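Transcriptional regulator, MarR/EmrR family (Clostridium acetobutylicum, PDB 3JW4) probably binds DNA as a dimeric winged helix-turn-helix transcription factor of the MarR family. Local coordinates at residues B[56-60]-B[61-65]; B[135-138]-B[139-143]. One frame throughout, in Å; residues are numbered along the deposited sequence.

Interaction 1: residues B[56-60]-B[61-65]; sequences SGIIQ and KDLAQ
Gly-57 O lies near Asp-62 OD2 (3.8 Å) without bonding to it, at the loop that leads into helix 60-64, the first helix of the helix-turn-helix in the winged-helix fold of MarR proteins. The Gly-57 backbone sits at positive phi (96°), where glycine is at ease. Ile-58 follows with its CG2 branch meeting Leu-63 CG at 3.9 Å, the two side chains crossing at about a right angle; Ile-50 and Tyr-49 of helix 41-53 pack around them, and the backbone of Ile-58 pairs with Ile-101 of strand 100-103. Ile-59 is the N-cap residue. Its N-H points almost straight at Asp-62 OD2 (3.0 Å, 172°), met from above the carboxylate plane: the N3-to-N-cap half of a capping box. In place of the other half, Ile-59 O takes a weak bond from Asp-62 N. The Ile-59 side chain runs beside that of Lys-61, pointing the same way, with CD1 3.7 Å from Lys-61 CE. The Gln-60 side chain, CG anti to the backbone N (chi1 -178°), runs extended to Leu-78 of helix 74-83, where NE2 bonds weakly to Thr-75 OG1. Gln-60 O receives a nearly straight bond from Ala-64 N (3.1 Å) and a weak one from Leu-63 N.

Interaction 2: residues B[135-138]-B[139-143]; sequences KQLM and SILIK
With CG anti to the backbone N (chi1 -177°), the side chain of Leu-137 reaches forward along the helix to Leu-141, whose own CG stands beside its backbone N (chi1 -68°), a rotamer that tilts it back toward the preceding turn. The two leucines meet obliquely: Leu-137 CD1 touches Leu-141 CG and CD1, both at 3.6 Å, and Leu-141 CG also lies 3.2 Å from Leu-137 O. One residue further on the same i to i+4 pairing recurs more loosely, selenomethionine Met-138, its chain bent at both chi2 and chi3, placing CG 3.9 Å from Ile-142 CD1, while Ile-142 CG1 rests against Met-138 O. Both pairs lie on helix 131-146, near the C-terminal end of the chain, where MarR proteins build much of their dimer interface. Leu-137 here packs on Ile-140 of the second subunit, Met-138 on its Pro-14, and Lys-143 NZ forms a salt bridge to its Glu-133. Beneath the side chains run four regular helical backbone bonds, from Ser-139 N to Lys-135 O through Ile-142 N to Met-138 O; the shortest joins Leu-141 N to Leu-137 O at 2.9 Å. Ile-140 covers the second of these: its CG1 sits 3.2 Å from Gln-136 O, the same carbonyl that accepts Ile-140 N, and the CD1 end of the isoleucine extends past that oxygen at 3.6 Å.

How the interactions relate
Interaction 1 comes first along the chain and interaction 2 near its end; their centres are 32 Å apart and their nearest atoms about 22 Å, without touching. Between them in sequence lie helix 74-83, the two-stranded antiparallel sheet 87-90 and 100-103, and the long helix 105-126. Residues 56-65 belong to the winged-helix part, packed among helices 41-53 and 74-83 and strand 100-103, and touch no other chain of the assembly. Residues 135-143 lie on helix 131-146 against the second subunit. The two sites therefore mark separate tasks in one subunit, the probable DNA-binding lobe and the dimer interface, as in other MarR regulators.

Interaction 1: residues B[56-60]-B[61-65]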
loop_
_atom_site.group_PDB
_atom_site.type_symbol
_atom_site.label_atom_id
_atom_site.label_comp_id
_atom_site.label_asym_id
_atom_site.label_seq_id
_atom_site.Cartn_x
_atom_site.Cartn_y
_atom_site.Cartn_z
ATOM N N SER B 56 15.532 19.653 16.299
ATOM C CA SER B 56 16.710 19.338 15.475
ATOM C C SER B 56 16.908 20.276 14.287
ATOM O O SER B 56 18.020 20.343 13.708
ATOM C CB SER B 56 16.546 17.957 14.848
ATOM O OG SER B 56 16.762 16.978 15.822
ATOM N N GLY B 57 15.835 20.951 13.881
ATOM C CA GLY B 57 15.864 21.871 12.765
ATOM C C GLY B 57 15.394 21.148 11.514
ATOM O O GLY B 57 16.130 20.359 10.963
ATOM N N ILE B 58 14.165 21.407 11.079
ATOM C CA ILE B 58 13.625 20.746 9.891
ATOM C C ILE B 58 13.455 21.789 8.801
ATOM O O ILE B 58 12.811 22.813 9.037
ATOM C CB ILE B 58 12.239 20.149 10.185
ATOM C CG1 ILE B 58 12.347 18.979 11.146
ATOM C CG2 ILE B 58 11.564 19.643 8.900
ATOM C CD1 ILE B 58 11.028 18.720 11.770
ATOM N N ILE B 59 14.031 21.555 7.625
ATOM C CA ILE B 59 13.725 22.396 6.453
ATOM C C ILE B 59 12.916 21.625 5.403
ATOM O O ILE B 59 12.772 20.406 5.479
ATOM C CB ILE B 59 14.994 23.036 5.830
ATOM C CG1 ILE B 59 15.901 21.979 5.197
ATOM C CG2 ILE B 59 15.752 23.852 6.879
ATOM C CD1 ILE B 59 17.072 22.569 4.439
ATOM N N GLN B 60 12.354 22.339 4.432
ATOM C CA GLN B 60 11.475 21.669 3.464
ATOM C C GLN B 60 12.191 20.517 2.767
ATOM O O GLN B 60 11.606 19.450 2.583
ATOM C CB GLN B 60 10.877 22.645 2.447
ATOM C CG GLN B 60 9.918 21.942 1.471
ATOM C CD GLN B 60 9.146 22.893 0.594
ATOM O OE1 GLN B 60 8.724 23.964 1.037
ATOM N NE2 GLN B 60 8.928 22.494 -0.659
ATOM N N LYS B 61 13.463 20.722 2.415
ATOM C CA LYS B 61 14.307 19.657 1.857
ATOM C C LYS B 61 14.253 18.321 2.627
ATOM O O LYS B 61 14.147 17.270 2.007
ATOM C CB LYS B 61 15.772 20.123 1.741
ATOM C CG LYS B 61 16.161 20.738 0.389
ATOM C CD LYS B 61 17.173 21.909 0.513
ATOM C CE LYS B 61 18.488 21.529 1.218
ATOM N NZ LYS B 61 19.332 20.593 0.430
ATOM N N ASP B 62 14.350 18.348 3.960
ATOM C CA ASP B 62 14.345 17.096 4.752
ATOM C C ASP B 62 13.006 16.347 4.620
ATOM O O ASP B 62 12.945 15.117 4.744
ATOM C CB ASP B 62 14.577 17.364 6.252
ATOM C CG ASP B 62 15.854 18.165 6.542
ATOM O OD1 ASP B 62 16.915 17.860 5.957
ATOM O OD2 ASP B 62 15.791 19.083 7.387
ATOM N N LEU B 63 11.929 17.100 4.413
ATOM C CA LEU B 63 10.599 16.512 4.284
ATOM C C LEU B 63 10.468 15.845 2.900
ATOM O O LEU B 63 10.046 14.702 2.802
ATOM C CB LEU B 63 9.519 17.575 4.524
ATOM C CG LEU B 63 9.516 18.157 5.948
ATOM C CD1 LEU B 63 8.491 19.277 6.111
ATOM C CD2 LEU B 63 9.263 17.061 6.962
ATOM N N ALA B 64 10.864 16.548 1.843
ATOM C CA ALA B 64 10.986 15.930 0.490
ATOM C C ALA B 64 11.661 14.542 0.487
ATOM O O ALA B 64 11.110 13.580 -0.062
ATOM C CB ALA B 64 11.715 16.873 -0.470
ATOM N N GLN B 65 12.830 14.440 1.117
ATOM C CA GLN B 65 13.614 13.190 1.133
ATOM C C GLN B 65 13.150 12.243 2.240
ATOM O O GLN B 65 12.117 12.473 2.877
ATOM C CB GLN B 65 15.114 13.494 1.300
ATOM C CG GLN B 65 15.659 14.525 0.294
ATOM C CD GLN B 65 17.184 14.700 0.349
ATOM O OE1 GLN B 65 17.944 13.725 0.262
ATOM N NE2 GLN B 65 17.633 15.952 0.464
#

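Interaction 2: residues B[135-138]-B[139-143]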
loop_
_atom_site.group_PDB
_atom_site.type_symbol
_atom_site.label_atom_id
_atom_site.label_comp_id
_atom_site.label_asym_id
_atom_site.label_seq_id
_atom_site.Cartn_x
_atom_site.Cartn_y
_atom_site.Cartn_z
ATOM N N LYS B 135 3.739 -11.802 20.697
ATOM C CA LYS B 135 5.199 -11.832 20.731
ATOM C C LYS B 135 5.718 -12.575 19.479
ATOM O O LYS B 135 6.641 -12.126 18.789
ATOM C CB LYS B 135 5.641 -12.530 22.012
ATOM C CG LYS B 135 6.901 -11.999 22.604
ATOM C CD LYS B 135 7.164 -12.565 24.036
ATOM C CE LYS B 135 7.163 -14.092 24.062
ATOM N NZ LYS B 135 7.828 -14.701 22.883
ATOM N N GLN B 136 5.093 -13.690 19.156
ATOM C CA GLN B 136 5.486 -14.416 17.949
ATOM C C GLN B 136 5.276 -13.570 16.694
ATOM O O GLN B 136 6.150 -13.520 15.851
ATOM C CB GLN B 136 4.757 -15.742 17.852
ATOM C CG GLN B 136 5.146 -16.701 18.936
ATOM C CD GLN B 136 4.194 -17.878 19.066
ATOM O OE1 GLN B 136 3.147 -17.949 18.396
ATOM N NE2 GLN B 136 4.552 -18.821 19.952
ATOM N N LEU B 137 4.142 -12.879 16.583
ATOM C CA LEU B 137 3.844 -12.095 15.382
ATOM C C LEU B 137 4.852 -10.957 15.195
ATOM O O LEU B 137 5.284 -10.674 14.063
ATOM C CB LEU B 137 2.440 -11.509 15.439
ATOM C CG LEU B 137 1.921 -10.705 14.242
ATOM C CD1 LEU B 137 1.961 -11.488 12.918
ATOM C CD2 LEU B 137 0.518 -10.172 14.496
HETATM N N MSE B 138 5.203 -10.288 16.278
HETATM C CA MSE B 138 6.155 -9.173 16.185
HETATM C C MSE B 138 7.487 -9.684 15.685
HETATM O O MSE B 138 8.065 -9.132 14.765
HETATM C CB MSE B 138 6.370 -8.495 17.534
HETATM C CG MSE B 138 7.365 -7.305 17.495
HETATM SE SE MSE B 138 6.617 -5.917 16.388
HETATM C CE MSE B 138 5.646 -4.980 17.819
ATOM N N SER B 139 7.957 -10.748 16.303
ATOM C CA SER B 139 9.240 -11.314 15.970
ATOM C C SER B 139 9.310 -11.761 14.505
ATOM O O SER B 139 10.284 -11.487 13.804
ATOM C CB SER B 139 9.496 -12.491 16.887
ATOM O OG SER B 139 10.570 -13.237 16.410
ATOM N N ILE B 140 8.270 -12.450 14.054
ATOM C CA ILE B 140 8.200 -12.945 12.707
ATOM C C ILE B 140 8.081 -11.807 11.674
ATOM O O ILE B 140 8.759 -11.822 10.651
ATOM C CB ILE B 140 7.012 -13.951 12.582
ATOM C CG1 ILE B 140 7.312 -15.222 13.409
ATOM C CG2 ILE B 140 6.747 -14.318 11.131
ATOM C CD1 ILE B 140 6.120 -16.205 13.521
ATOM N N LEU B 141 7.217 -10.836 11.930
ATOM C CA LEU B 141 7.032 -9.755 10.972
ATOM C C LEU B 141 8.325 -8.923 10.825
ATOM O O LEU B 141 8.644 -8.456 9.735
ATOM C CB LEU B 141 5.848 -8.857 11.336
ATOM C CG LEU B 141 4.417 -9.417 11.256
ATOM C CD1 LEU B 141 3.455 -8.368 11.834
ATOM C CD2 LEU B 141 4.046 -9.805 9.889
ATOM N N ILE B 142 9.067 -8.753 11.905
ATOM C CA ILE B 142 10.354 -8.074 11.811
ATOM C C ILE B 142 11.261 -8.870 10.861
ATOM O O ILE B 142 11.876 -8.283 9.969
ATOM C CB ILE B 142 10.993 -7.887 13.176
ATOM C CG1 ILE B 142 10.214 -6.871 14.015
ATOM C CG2 ILE B 142 12.439 -7.342 13.055
ATOM C CD1 ILE B 142 10.671 -6.886 15.497
ATOM N N LYS B 143 11.299 -10.197 11.013
ATOM C CA LYS B 143 12.146 -11.016 10.169
ATOM C C LYS B 143 11.724 -10.973 8.713
ATOM O O LYS B 143 12.587 -10.845 7.827
ATOM C CB LYS B 143 12.185 -12.473 10.655
ATOM C CG LYS B 143 12.902 -12.656 11.973
ATOM C CD LYS B 143 12.926 -14.110 12.376
ATOM C CE LYS B 143 13.603 -14.293 13.722
ATOM N NZ LYS B 143 13.780 -15.758 14.019
#